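Local coordinates for capsule biosynthesis protein CapD proenzyme (Bacillus anthracis, PDB 3G9K) that cleaves the poly-gamma-D-glutamate capsule of the bacterium and, as a transpeptidase, links it by an amide bond to meso-diaminopimelic acid in the peptidoglycan, at residues 19-24 with 37-42; 28-33 with 52-57; 44-49 with 116-121; 80-85 with 108-113; 126-131 with 181-186. All coordinates share one frame; numbering follows the deposited sequence.

Contact 1 (19-24 with 37-42); sequences GTYGVS and VLKNGG
The ring of Y21 lies flat over the last turn of helix 28-39, with L38 beneath one face. L38 CB sits 3.9 Å from the centroid of the Y21 ring and 30° off its normal, a CH-pi contact, and the carbonyl carbon of L38 lies under the middle of the same face. The two side chains lie alongside, pointing opposite ways. Y21 CG stands between the backbone N and the carbonyl carbon (chi1 55°), which turns the ring from the residue just ahead of strand 22-25 onto the helix end. Its hydroxyl comes down on K39, with Y21 OH 3.3 Å from K39 CA, while the lysine chain itself runs off to solvent. Farther out along L38, CD1 passes the foot of the tyrosine and reaches the strand, 3.6 Å from V23 CG2. Just past the ring the helix stops in a Schellman motif: G42 N bonds to V37 O, G41 N to L38 O, and G41 takes the positive phi. L38 also packs on A47 of helix 44-58, and strand 22-25 continues an antiparallel sheet into the other CapD chain, whose R9 bonds to L38 O and packs on Y21.

Contact 2 (28-33 with 52-57); sequences PLAVEE and SYVLGV
A30 and V54 mark the place where helices 28-39 and 44-58 come closest within these segments, their CA atoms 5.8 Å apart. The methyl of A30 meets the end of L55, with A30 CB 3.5 Å from L55 CD2, and L55 CG lies only slightly farther away. V54 works with both branches. Its CG1, anti to the backbone N (chi1 163°), comes over the backbone of the other helix, 3.8 Å from A30 CA; its CG2 turns to E33 and touches the aliphatic part of that side chain, V54 CG2 to E33 CG being 4.0 Å. The valine and the glutamate meet roughly perpendicular to each other. E33 begins toward V54 but bends at chi2 (-64°), so that methylene groups face the valine while the carboxylate is carried away from it, to a weak hydrogen bond between OE2 and the hydroxyl of Y130. With a small alanine at the crossing, the two segments run nearly antiparallel, 156° between their directions, and their axes approach to 8.9 Å. Further out, L55 is backed by H27 and S63, and by F4 of the other CapD chain. L29 and E33 lean on Y130 and P126 of helix 120-133, while on helix 44-58 the ring of Y53 reaches helices 104-115 and 176-188 and meets F104 edge-to-face.

Contact 3 (44-49 with 116-121); sequences AVDAAI and GSLPMG
The carboxylate of D46 is the flat group here, and it is gripped from its outer end by two successive peptide N-H groups of the turn at 116-119. S117 N binds D46 OD1 at 2.9 Å through the syn lone pair of that oxygen. L118 N binds D46 OD2, also at 2.9 Å, again from the syn side but tilted 29° out of the carboxylate plane. Both bonds are fairly straight, with N-H...O angles of 159° and 164°, and together they fix the rotation of the group. Carbon closes in on both faces: L118 CG lies off one, and S117 CB, 3.3 Å from D46 OD2, off the other, the same side as G116 CA, which is 3.4 Å from D46 OD1. One turn along the helix, I49 CG2 meets the selenium of selenomethionine M120 at 4.0 Å. V45 CG1 rests against the backbone of G116. L123 of helix 120-133 packs on D46, I49 and L118 together. What results is a buried helix aspartate bridging two consecutive backbone amides, which ties helix 44-58 to the connection between helices 104-115 and 120-133 in the gamma-glutamyltransferase fold.

Contact 4 (80-85 with 108-113); sequences TFIDYR and MEYIHD
The torsions of Y84 and M108 bring the two together. With chi1 at 47° the ring of Y84 stands over its own backbone and is lifted toward helix 104-115; selenomethionine M108 bends at chi2 (-55°) and again at chi3, and its methyl swings across to the phenol end of that ring. M108 CE lies 3.3 Å from both Y84 CZ and Y84 OH, approaching obliquely. The hydroxyl is hydrogen-bonded to N18 of the other CapD chain, and that bond fixes the phenol end which the methyl touches. Beside it, I111 sends CD1 to Y84 CE2 at 3.8 Å. Helix 104-115 here lies against the antiparallel sheet of the Ntn-hydrolase fold, with I111 turned to I82 of strand 79-83, M108 to Y84 just past it, and both packing on M71 of the neighbouring strand 68-74. The two isoleucines meet through their inner branches, I82 CG1 lying 4.0 Å from I111 CG1. More loosely, I82 CG2 approaches Y110 CD1 at 4.3 Å; both residues also pack on V220 of strand 219-228. Where the strand ends, D83 OD1 accepts from R85 N at 3.0 Å, an Asx turn, and the same carboxylate makes salt bridges to R221 and to R55 of the other CapD chain.

Contact 5 (126-131 with 181-186); sequences PAINYA and TLKKIQ
I128 carries most of this contact, spreading three carbons over L182, K183 and Q186. Its CG1 lies on L182, 3.6 Å from L182 CB. Its CG2 touches the extended chain of K183, with I128 CG2 3.8 Å from K183 CE, and the chain runs on to a salt bridge between NZ and E132. The outermost carbon, I128 CD1, sits under the amide of Q186, 3.4 Å from Q186 NE2 and equally near the carbonyl side. That amide is kept in place by NE2 bonding to Q125 OE1 and to G121 O, so a polar group roofs the isoleucine tip with its NE2 bonded twice on helix 120-133. L182 is the second large contributor: its CD1 drops between two alanines one turn apart, 4.3 Å from A127 CB and 4.3 Å from A131 CB. The segments run nearly antiparallel, at 157°, with their axes no closer than 9.8 Å, a spacing occupied largely by I128 and L182. Behind them stands helix 44-58, where Y53 packs on A127 and I185 and V57 on L182 and Y130.

This chain is the larger, N-terminal piece of the processed proenzyme; the other CapD chain reaches all five contacts. In this Ntn family the catalytic threonine is normally the first residue of that second piece, so the contacts here are probably structural. Helix 44-58 runs through the set: contacts 2 and 3 both use it, and contact 1 leans on it where V37 CG1 comes 3.6 Å from A47 N. Contacts 1 and 2 share helix 28-39, contacts 3 and 5 helix 120-133. Contact 4 is nested in the loop that contact 3 closes, their centres 11 Å apart. Contact 2 touches contact 5, Y53 O lying 3.6 Å from A127 CB, and contact 4 through S52 on M108.

Contact 1 (19-24 with 37-42)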
# COMPACT_ATOMS: atom_id res chain seq x y z
N GLY A 19 -6.02 -19.64 19.54
CA GLY A 19 -6.17 -18.85 18.30
C GLY A 19 -5.00 -17.90 18.08
O GLY A 19 -4.44 -17.33 19.03
N THR A 20 -4.61 -17.74 16.81
CA THR A 20 -3.46 -16.91 16.49
C THR A 20 -3.87 -15.81 15.50
O THR A 20 -4.70 -16.04 14.60
CB THR A 20 -2.30 -17.79 15.97
OG1 THR A 20 -1.05 -17.09 16.12
CG2 THR A 20 -2.50 -18.20 14.56
N TYR A 21 -3.25 -14.64 15.68
CA TYR A 21 -3.52 -13.46 14.86
C TYR A 21 -2.37 -12.44 14.94
O TYR A 21 -1.55 -12.48 15.83
CB TYR A 21 -4.82 -12.79 15.30
CG TYR A 21 -4.89 -12.44 16.77
CD1 TYR A 21 -5.49 -13.32 17.69
CD2 TYR A 21 -4.38 -11.24 17.25
CE1 TYR A 21 -5.57 -12.99 19.05
CE2 TYR A 21 -4.44 -10.92 18.60
CZ TYR A 21 -5.05 -11.80 19.49
OH TYR A 21 -5.11 -11.50 20.84
N GLY A 22 -2.37 -11.50 13.98
CA GLY A 22 -1.25 -10.63 13.76
C GLY A 22 -1.65 -9.44 12.89
O GLY A 22 -2.59 -9.54 12.10
N VAL A 23 -0.94 -8.35 13.09
CA VAL A 23 -1.05 -7.12 12.28
C VAL A 23 0.35 -6.59 11.95
O VAL A 23 1.22 -6.51 12.83
CB VAL A 23 -1.81 -6.00 13.06
CG1 VAL A 23 -1.99 -4.73 12.18
CG2 VAL A 23 -3.15 -6.53 13.58
N SER A 24 0.55 -6.15 10.71
CA SER A 24 1.80 -5.48 10.31
C SER A 24 1.39 -4.21 9.59
O SER A 24 0.67 -4.29 8.61
CB SER A 24 2.65 -6.39 9.42
OG SER A 24 3.82 -5.73 8.97
N VAL A 37 -8.98 -5.19 18.05
CA VAL A 37 -10.11 -5.84 17.39
C VAL A 37 -9.96 -7.36 17.39
O VAL A 37 -10.93 -8.11 17.63
CB VAL A 37 -10.26 -5.32 15.92
CG1 VAL A 37 -11.25 -6.14 15.11
CG2 VAL A 37 -10.68 -3.85 15.93
N LEU A 38 -8.76 -7.82 17.10
CA LEU A 38 -8.53 -9.24 16.94
C LEU A 38 -8.54 -9.91 18.31
O LEU A 38 -9.09 -10.97 18.45
CB LEU A 38 -7.19 -9.50 16.21
CG LEU A 38 -7.17 -9.17 14.71
CD1 LEU A 38 -5.73 -9.04 14.15
CD2 LEU A 38 -7.95 -10.19 13.90
N LYS A 39 -7.91 -9.30 19.30
CA LYS A 39 -7.90 -9.81 20.67
C LYS A 39 -9.33 -10.06 21.18
O LYS A 39 -9.59 -11.05 21.86
CB LYS A 39 -7.18 -8.82 21.60
CG LYS A 39 -7.01 -9.30 23.06
CD LYS A 39 -6.07 -8.40 23.87
CE LYS A 39 -5.85 -8.92 25.32
NZ LYS A 39 -4.72 -9.88 25.45
N ASN A 40 -10.24 -9.16 20.83
CA ASN A 40 -11.62 -9.24 21.25
C ASN A 40 -12.48 -10.10 20.35
O ASN A 40 -13.71 -10.11 20.44
CB ASN A 40 -12.18 -7.84 21.37
CG ASN A 40 -11.53 -7.06 22.49
OD1 ASN A 40 -11.20 -5.89 22.34
ND2 ASN A 40 -11.31 -7.72 23.62
N GLY A 41 -11.83 -10.86 19.49
CA GLY A 41 -12.54 -11.85 18.72
C GLY A 41 -12.91 -11.47 17.31
O GLY A 41 -13.49 -12.28 16.60
N GLY A 42 -12.53 -10.27 16.88
CA GLY A 42 -12.87 -9.80 15.54
C GLY A 42 -12.12 -10.50 14.41
O GLY A 42 -11.11 -11.19 14.64

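Contact 2 (28-33 with 52-57)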
# COMPACT_ATOMS: atom_id res chain seq x y z
N PRO A 28 2.50 2.47 14.59
CA PRO A 28 2.22 1.67 15.81
C PRO A 28 0.80 1.79 16.38
O PRO A 28 0.37 0.87 17.05
CB PRO A 28 3.26 2.21 16.82
CG PRO A 28 3.62 3.52 16.33
CD PRO A 28 3.63 3.36 14.81
N LEU A 29 0.08 2.89 16.15
CA LEU A 29 -1.29 3.01 16.63
C LEU A 29 -2.26 2.16 15.78
O LEU A 29 -3.25 1.66 16.29
CB LEU A 29 -1.75 4.48 16.70
CG LEU A 29 -1.05 5.37 17.73
CD1 LEU A 29 -1.65 6.83 17.76
CD2 LEU A 29 -1.13 4.71 19.11
N ALA A 30 -1.96 2.03 14.49
CA ALA A 30 -2.71 1.14 13.59
C ALA A 30 -2.48 -0.29 14.00
O ALA A 30 -3.45 -1.07 14.03
CB ALA A 30 -2.30 1.36 12.12
N VAL A 31 -1.23 -0.64 14.29
CA VAL A 31 -0.93 -1.98 14.81
C VAL A 31 -1.75 -2.22 16.08
O VAL A 31 -2.45 -3.19 16.19
CB VAL A 31 0.57 -2.23 15.08
CG1 VAL A 31 0.82 -3.68 15.67
CG2 VAL A 31 1.43 -1.98 13.81
N GLU A 32 -1.66 -1.30 17.03
CA GLU A 32 -2.39 -1.43 18.28
C GLU A 32 -3.91 -1.60 18.16
O GLU A 32 -4.51 -2.48 18.80
CB GLU A 32 -2.06 -0.24 19.15
CG GLU A 32 -2.70 -0.31 20.51
CD GLU A 32 -2.44 0.91 21.34
OE1 GLU A 32 -1.44 1.61 21.09
OE2 GLU A 32 -3.25 1.16 22.26
N GLU A 33 -4.55 -0.73 17.40
CA GLU A 33 -5.98 -0.82 17.20
C GLU A 33 -6.43 -2.06 16.46
O GLU A 33 -7.51 -2.60 16.73
CB GLU A 33 -6.51 0.44 16.52
CG GLU A 33 -6.25 1.71 17.29
CD GLU A 33 -6.98 1.74 18.65
OE1 GLU A 33 -8.00 1.04 18.83
OE2 GLU A 33 -6.53 2.52 19.53
N SER A 52 -7.56 0.68 8.50
CA SER A 52 -7.56 1.63 7.35
C SER A 52 -7.98 3.02 7.78
O SER A 52 -7.32 4.02 7.48
CB SER A 52 -8.45 1.17 6.22
OG SER A 52 -7.92 0.00 5.67
N TYR A 53 -9.06 3.10 8.54
CA TYR A 53 -9.49 4.39 9.09
C TYR A 53 -8.49 5.08 10.09
O TYR A 53 -8.32 6.29 10.09
CB TYR A 53 -10.90 4.24 9.67
CG TYR A 53 -12.04 4.51 8.72
CD1 TYR A 53 -12.80 3.48 8.20
CD2 TYR A 53 -12.38 5.81 8.40
CE1 TYR A 53 -13.92 3.76 7.34
CE2 TYR A 53 -13.43 6.08 7.57
CZ TYR A 53 -14.20 5.05 7.03
OH TYR A 53 -15.22 5.40 6.21
N VAL A 54 -7.85 4.31 10.97
CA VAL A 54 -6.85 4.84 11.89
C VAL A 54 -5.64 5.46 11.15
O VAL A 54 -5.21 6.57 11.46
CB VAL A 54 -6.39 3.72 12.89
CG1 VAL A 54 -5.08 4.10 13.57
CG2 VAL A 54 -7.54 3.42 13.89
N LEU A 55 -5.17 4.77 10.12
CA LEU A 55 -4.07 5.18 9.26
C LEU A 55 -4.44 6.49 8.58
O LEU A 55 -3.60 7.40 8.50
CB LEU A 55 -3.71 4.08 8.25
CG LEU A 55 -2.90 2.91 8.83
CD1 LEU A 55 -2.86 1.83 7.78
CD2 LEU A 55 -1.51 3.34 9.29
N GLY A 56 -5.70 6.63 8.16
CA GLY A 56 -6.17 7.90 7.55
C GLY A 56 -6.09 9.06 8.51
O GLY A 56 -5.98 10.25 8.13
N VAL A 57 -6.16 8.74 9.80
CA VAL A 57 -6.07 9.80 10.82
C VAL A 57 -4.63 10.07 11.27
O VAL A 57 -4.17 11.21 11.32
CB VAL A 57 -6.96 9.46 12.04
CG1 VAL A 57 -6.70 10.44 13.16
CG2 VAL A 57 -8.44 9.47 11.64

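Contact 3 (44-49 with 116-121)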
# COMPACT_ATOMS: atom_id res chain seq x y z
N ALA A 44 -10.29 -10.69 10.35
CA ALA A 44 -9.25 -9.91 9.63
C ALA A 44 -9.88 -8.70 8.93
O ALA A 44 -9.30 -7.61 8.96
CB ALA A 44 -8.50 -10.78 8.62
N VAL A 45 -11.08 -8.89 8.35
CA VAL A 45 -11.77 -7.80 7.61
C VAL A 45 -12.16 -6.68 8.56
O VAL A 45 -11.84 -5.52 8.31
CB VAL A 45 -12.94 -8.32 6.77
CG1 VAL A 45 -13.78 -7.19 6.11
CG2 VAL A 45 -12.41 -9.21 5.70
N ASP A 46 -12.83 -7.00 9.65
CA ASP A 46 -13.14 -5.97 10.65
C ASP A 46 -11.92 -5.16 11.15
O ASP A 46 -11.95 -3.92 11.24
CB ASP A 46 -13.83 -6.62 11.82
CG ASP A 46 -15.25 -7.05 11.50
OD1 ASP A 46 -15.76 -6.75 10.40
OD2 ASP A 46 -15.86 -7.67 12.37
N ALA A 47 -10.86 -5.87 11.51
CA ALA A 47 -9.60 -5.23 11.87
C ALA A 47 -9.04 -4.36 10.73
O ALA A 47 -8.46 -3.33 10.99
CB ALA A 47 -8.56 -6.27 12.30
N ALA A 48 -9.16 -4.81 9.49
CA ALA A 48 -8.63 -4.06 8.34
C ALA A 48 -9.38 -2.72 8.15
O ALA A 48 -8.78 -1.70 7.78
CB ALA A 48 -8.75 -4.92 7.05
N ILE A 49 -10.67 -2.70 8.44
CA ILE A 49 -11.46 -1.49 8.33
C ILE A 49 -11.04 -0.53 9.41
O ILE A 49 -10.85 0.69 9.17
CB ILE A 49 -12.99 -1.77 8.46
CG1 ILE A 49 -13.46 -2.53 7.22
CG2 ILE A 49 -13.74 -0.47 8.71
CD1 ILE A 49 -14.87 -3.22 7.32
N GLY A 116 -17.55 -8.23 6.26
CA GLY A 116 -17.38 -7.96 7.67
C GLY A 116 -18.36 -8.59 8.63
O GLY A 116 -19.24 -9.33 8.26
N SER A 117 -18.17 -8.28 9.89
CA SER A 117 -18.95 -8.96 10.93
C SER A 117 -19.58 -8.01 11.92
O SER A 117 -20.81 -8.02 12.11
CB SER A 117 -18.06 -9.97 11.68
OG SER A 117 -17.89 -11.11 10.88
N LEU A 118 -18.76 -7.20 12.55
CA LEU A 118 -19.26 -6.24 13.53
C LEU A 118 -19.94 -5.07 12.78
O LEU A 118 -19.68 -4.85 11.61
CB LEU A 118 -18.11 -5.76 14.40
CG LEU A 118 -17.47 -6.80 15.34
CD1 LEU A 118 -16.09 -6.38 15.90
CD2 LEU A 118 -18.43 -7.06 16.50
N PRO A 119 -20.86 -4.35 13.45
CA PRO A 119 -21.43 -3.16 12.82
C PRO A 119 -20.39 -2.08 12.56
O PRO A 119 -19.42 -1.95 13.32
CB PRO A 119 -22.43 -2.65 13.87
CG PRO A 119 -21.99 -3.25 15.14
CD PRO A 119 -21.42 -4.58 14.79
N MSE A 120 -20.65 -1.30 11.51
CA MSE A 120 -19.70 -0.30 11.07
C MSE A 120 -19.37 0.74 12.13
O MSE A 120 -18.21 1.10 12.32
CB MSE A 120 -20.22 0.38 9.80
CG MSE A 120 -19.20 1.23 9.13
SE MSE A 120 -17.66 0.12 8.69
CE MSE A 120 -17.72 0.38 6.79
N GLY A 121 -20.39 1.20 12.84
CA GLY A 121 -20.18 2.26 13.79
C GLY A 121 -19.02 1.99 14.72
O GLY A 121 -18.20 2.82 14.94

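Contact 4 (80-85 with 108-113)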
# COMPACT_ATOMS: atom_id res chain seq x y z
N THR A 80 -10.77 -12.79 -2.84
CA THR A 80 -11.47 -11.59 -3.32
C THR A 80 -10.51 -10.42 -3.39
O THR A 80 -9.63 -10.28 -2.54
CB THR A 80 -12.59 -11.15 -2.36
OG1 THR A 80 -13.39 -12.26 -1.93
CG2 THR A 80 -13.49 -10.12 -3.04
N PHE A 81 -10.69 -9.59 -4.39
CA PHE A 81 -9.99 -8.32 -4.47
C PHE A 81 -11.02 -7.18 -4.57
O PHE A 81 -11.86 -7.18 -5.45
CB PHE A 81 -9.05 -8.23 -5.68
CG PHE A 81 -8.24 -6.97 -5.68
CD1 PHE A 81 -7.10 -6.88 -4.90
CD2 PHE A 81 -8.66 -5.86 -6.36
CE1 PHE A 81 -6.37 -5.70 -4.84
CE2 PHE A 81 -7.93 -4.67 -6.30
CZ PHE A 81 -6.77 -4.62 -5.54
N ILE A 82 -11.01 -6.24 -3.62
CA ILE A 82 -11.89 -5.09 -3.73
C ILE A 82 -11.10 -3.83 -4.19
O ILE A 82 -10.15 -3.40 -3.54
CB ILE A 82 -12.63 -4.80 -2.44
CG1 ILE A 82 -13.18 -6.08 -1.82
CG2 ILE A 82 -13.72 -3.75 -2.71
CD1 ILE A 82 -13.95 -6.91 -2.81
N ASP A 83 -11.51 -3.30 -5.34
CA ASP A 83 -10.93 -2.13 -5.95
C ASP A 83 -11.74 -0.88 -5.56
O ASP A 83 -12.84 -0.66 -6.08
CB ASP A 83 -10.93 -2.31 -7.48
CG ASP A 83 -10.28 -1.13 -8.22
OD1 ASP A 83 -10.13 -0.03 -7.64
OD2 ASP A 83 -9.85 -1.30 -9.38
N TYR A 84 -11.18 -0.05 -4.68
CA TYR A 84 -11.79 1.24 -4.32
C TYR A 84 -10.85 2.42 -4.65
O TYR A 84 -10.76 3.43 -3.95
CB TYR A 84 -12.26 1.23 -2.85
CG TYR A 84 -11.22 0.68 -1.86
CD1 TYR A 84 -10.40 1.52 -1.15
CD2 TYR A 84 -11.07 -0.67 -1.67
CE1 TYR A 84 -9.45 1.02 -0.28
CE2 TYR A 84 -10.13 -1.18 -0.83
CZ TYR A 84 -9.33 -0.32 -0.11
OH TYR A 84 -8.37 -0.86 0.73
N ARG A 85 -10.22 2.30 -5.81
CA ARG A 85 -9.41 3.32 -6.34
C ARG A 85 -10.32 4.45 -6.82
O ARG A 85 -11.46 4.18 -7.26
CB ARG A 85 -8.60 2.73 -7.49
CG ARG A 85 -7.54 3.61 -8.02
CD ARG A 85 -6.47 2.79 -8.76
NE ARG A 85 -5.52 3.66 -9.44
CZ ARG A 85 -4.58 4.37 -8.82
NH1 ARG A 85 -4.45 4.34 -7.50
NH2 ARG A 85 -3.76 5.11 -9.55
N MSE A 108 -14.62 0.75 2.12
CA MSE A 108 -14.76 0.23 3.48
C MSE A 108 -16.20 -0.19 3.77
O MSE A 108 -16.43 -1.26 4.37
CB MSE A 108 -14.30 1.27 4.51
CG MSE A 108 -12.80 1.63 4.44
SE MSE A 108 -11.62 0.09 4.57
CE MSE A 108 -10.68 0.18 2.90
N GLU A 109 -17.19 0.60 3.31
CA GLU A 109 -18.58 0.22 3.53
C GLU A 109 -18.96 -1.05 2.77
O GLU A 109 -19.65 -1.91 3.32
CB GLU A 109 -19.56 1.32 3.17
CG GLU A 109 -21.03 0.91 3.42
CD GLU A 109 -21.93 2.11 3.41
OE1 GLU A 109 -21.88 2.90 4.37
OE2 GLU A 109 -22.65 2.26 2.42
N TYR A 110 -18.54 -1.15 1.51
CA TYR A 110 -18.75 -2.35 0.69
C TYR A 110 -18.10 -3.60 1.28
O TYR A 110 -18.69 -4.68 1.33
CB TYR A 110 -18.20 -2.15 -0.73
CG TYR A 110 -18.50 -3.32 -1.63
CD1 TYR A 110 -17.75 -4.50 -1.55
CD2 TYR A 110 -19.56 -3.28 -2.55
CE1 TYR A 110 -18.05 -5.59 -2.33
CE2 TYR A 110 -19.86 -4.38 -3.35
CZ TYR A 110 -19.11 -5.51 -3.23
OH TYR A 110 -19.41 -6.60 -4.01
N ILE A 111 -16.86 -3.44 1.72
CA ILE A 111 -16.11 -4.49 2.40
C ILE A 111 -16.83 -4.91 3.66
O ILE A 111 -17.03 -6.08 3.91
CB ILE A 111 -14.67 -4.01 2.74
CG1 ILE A 111 -13.89 -3.91 1.41
CG2 ILE A 111 -13.98 -4.96 3.79
CD1 ILE A 111 -12.52 -3.11 1.43
N HIS A 112 -17.22 -3.94 4.49
CA HIS A 112 -17.97 -4.28 5.67
C HIS A 112 -19.25 -5.09 5.38
O HIS A 112 -19.50 -6.11 6.02
CB HIS A 112 -18.37 -3.03 6.44
CG HIS A 112 -19.35 -3.32 7.52
ND1 HIS A 112 -20.71 -3.36 7.30
CD2 HIS A 112 -19.17 -3.68 8.81
CE1 HIS A 112 -21.32 -3.71 8.41
NE2 HIS A 112 -20.41 -3.94 9.34
N ASP A 113 -20.06 -4.59 4.45
CA ASP A 113 -21.39 -5.17 4.21
C ASP A 113 -21.32 -6.55 3.59
O ASP A 113 -22.25 -7.36 3.71
CB ASP A 113 -22.19 -4.27 3.30
CG ASP A 113 -22.61 -2.98 3.98
OD1 ASP A 113 -22.34 -2.77 5.19
OD2 ASP A 113 -23.20 -2.15 3.28

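Contact 5 (126-131 with 181-186)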
# COMPACT_ATOMS: atom_id res chain seq x y z
N PRO A 126 -12.44 3.89 16.86
CA PRO A 126 -11.04 4.21 17.22
C PRO A 126 -10.42 5.39 16.44
O PRO A 126 -9.74 6.23 17.01
CB PRO A 126 -10.32 2.90 16.95
CG PRO A 126 -11.37 1.86 17.14
CD PRO A 126 -12.58 2.48 16.49
N ALA A 127 -10.65 5.42 15.12
CA ALA A 127 -10.18 6.52 14.30
C ALA A 127 -10.76 7.86 14.79
O ALA A 127 -10.02 8.82 14.92
CB ALA A 127 -10.55 6.31 12.86
N ILE A 128 -12.06 7.88 15.06
CA ILE A 128 -12.76 9.05 15.53
C ILE A 128 -12.11 9.56 16.81
O ILE A 128 -11.94 10.75 16.96
CB ILE A 128 -14.28 8.78 15.72
CG1 ILE A 128 -15.00 8.62 14.37
CG2 ILE A 128 -14.93 9.88 16.52
CD1 ILE A 128 -16.43 8.05 14.53
N ASN A 129 -11.72 8.65 17.72
CA ASN A 129 -11.10 9.04 19.00
C ASN A 129 -9.75 9.76 18.80
O ASN A 129 -9.47 10.79 19.43
CB ASN A 129 -10.88 7.80 19.88
CG ASN A 129 -12.19 7.18 20.42
OD1 ASN A 129 -12.18 6.02 20.87
ND2 ASN A 129 -13.29 7.94 20.39
N TYR A 130 -8.92 9.24 17.90
CA TYR A 130 -7.65 9.89 17.53
C TYR A 130 -7.85 11.22 16.82
O TYR A 130 -7.09 12.15 17.07
CB TYR A 130 -6.76 8.97 16.68
CG TYR A 130 -6.21 7.76 17.41
CD1 TYR A 130 -5.44 7.89 18.57
CD2 TYR A 130 -6.42 6.48 16.91
CE1 TYR A 130 -4.93 6.77 19.23
CE2 TYR A 130 -5.92 5.38 17.56
CZ TYR A 130 -5.18 5.52 18.72
OH TYR A 130 -4.69 4.40 19.37
N ALA A 131 -8.90 11.34 16.01
CA ALA A 131 -9.25 12.64 15.40
C ALA A 131 -9.66 13.65 16.48
O ALA A 131 -9.15 14.75 16.52
CB ALA A 131 -10.38 12.47 14.39
N THR A 181 -16.42 14.96 10.26
CA THR A 181 -16.68 14.20 9.05
C THR A 181 -16.84 12.73 9.36
O THR A 181 -17.76 12.08 8.87
CB THR A 181 -15.58 14.43 7.97
OG1 THR A 181 -15.50 15.84 7.68
CG2 THR A 181 -15.84 13.59 6.61
N LEU A 182 -15.90 12.19 10.12
CA LEU A 182 -15.93 10.77 10.47
C LEU A 182 -17.22 10.43 11.29
O LEU A 182 -17.84 9.40 11.08
CB LEU A 182 -14.67 10.36 11.23
CG LEU A 182 -13.33 10.43 10.49
CD1 LEU A 182 -12.19 10.00 11.36
CD2 LEU A 182 -13.33 9.52 9.19
N LYS A 183 -17.62 11.30 12.20
CA LYS A 183 -18.86 11.09 12.94
C LYS A 183 -20.08 11.10 12.02
O LYS A 183 -21.01 10.32 12.20
CB LYS A 183 -18.98 12.12 14.08
CG LYS A 183 -18.05 11.79 15.23
CD LYS A 183 -17.89 12.95 16.21
CE LYS A 183 -17.49 12.46 17.56
NZ LYS A 183 -17.69 13.52 18.60
N LYS A 184 -20.05 11.94 10.96
CA LYS A 184 -21.15 11.97 9.98
C LYS A 184 -21.24 10.68 9.21
O LYS A 184 -22.31 10.16 8.97
CB LYS A 184 -20.98 13.14 8.99
CG LYS A 184 -22.31 13.58 8.31
CD LYS A 184 -22.10 14.88 7.55
CE LYS A 184 -23.40 15.55 7.11
NZ LYS A 184 -24.18 14.85 6.09
N ILE A 185 -20.09 10.17 8.79
CA ILE A 185 -20.01 8.88 8.13
C ILE A 185 -20.47 7.76 9.12
O ILE A 185 -21.15 6.82 8.73
CB ILE A 185 -18.56 8.61 7.66
CG1 ILE A 185 -18.17 9.53 6.51
CG2 ILE A 185 -18.35 7.15 7.28
CD1 ILE A 185 -16.68 9.56 6.21
N GLN A 186 -20.07 7.88 10.38
CA GLN A 186 -20.44 6.90 11.42
C GLN A 186 -21.98 6.84 11.54
O GLN A 186 -22.55 5.75 11.64
CB GLN A 186 -19.80 7.22 12.74
CG GLN A 186 -20.14 6.25 13.89
CD GLN A 186 -19.48 6.69 15.14
OE1 GLN A 186 -19.68 7.81 15.56
NE2 GLN A 186 -18.66 5.82 15.74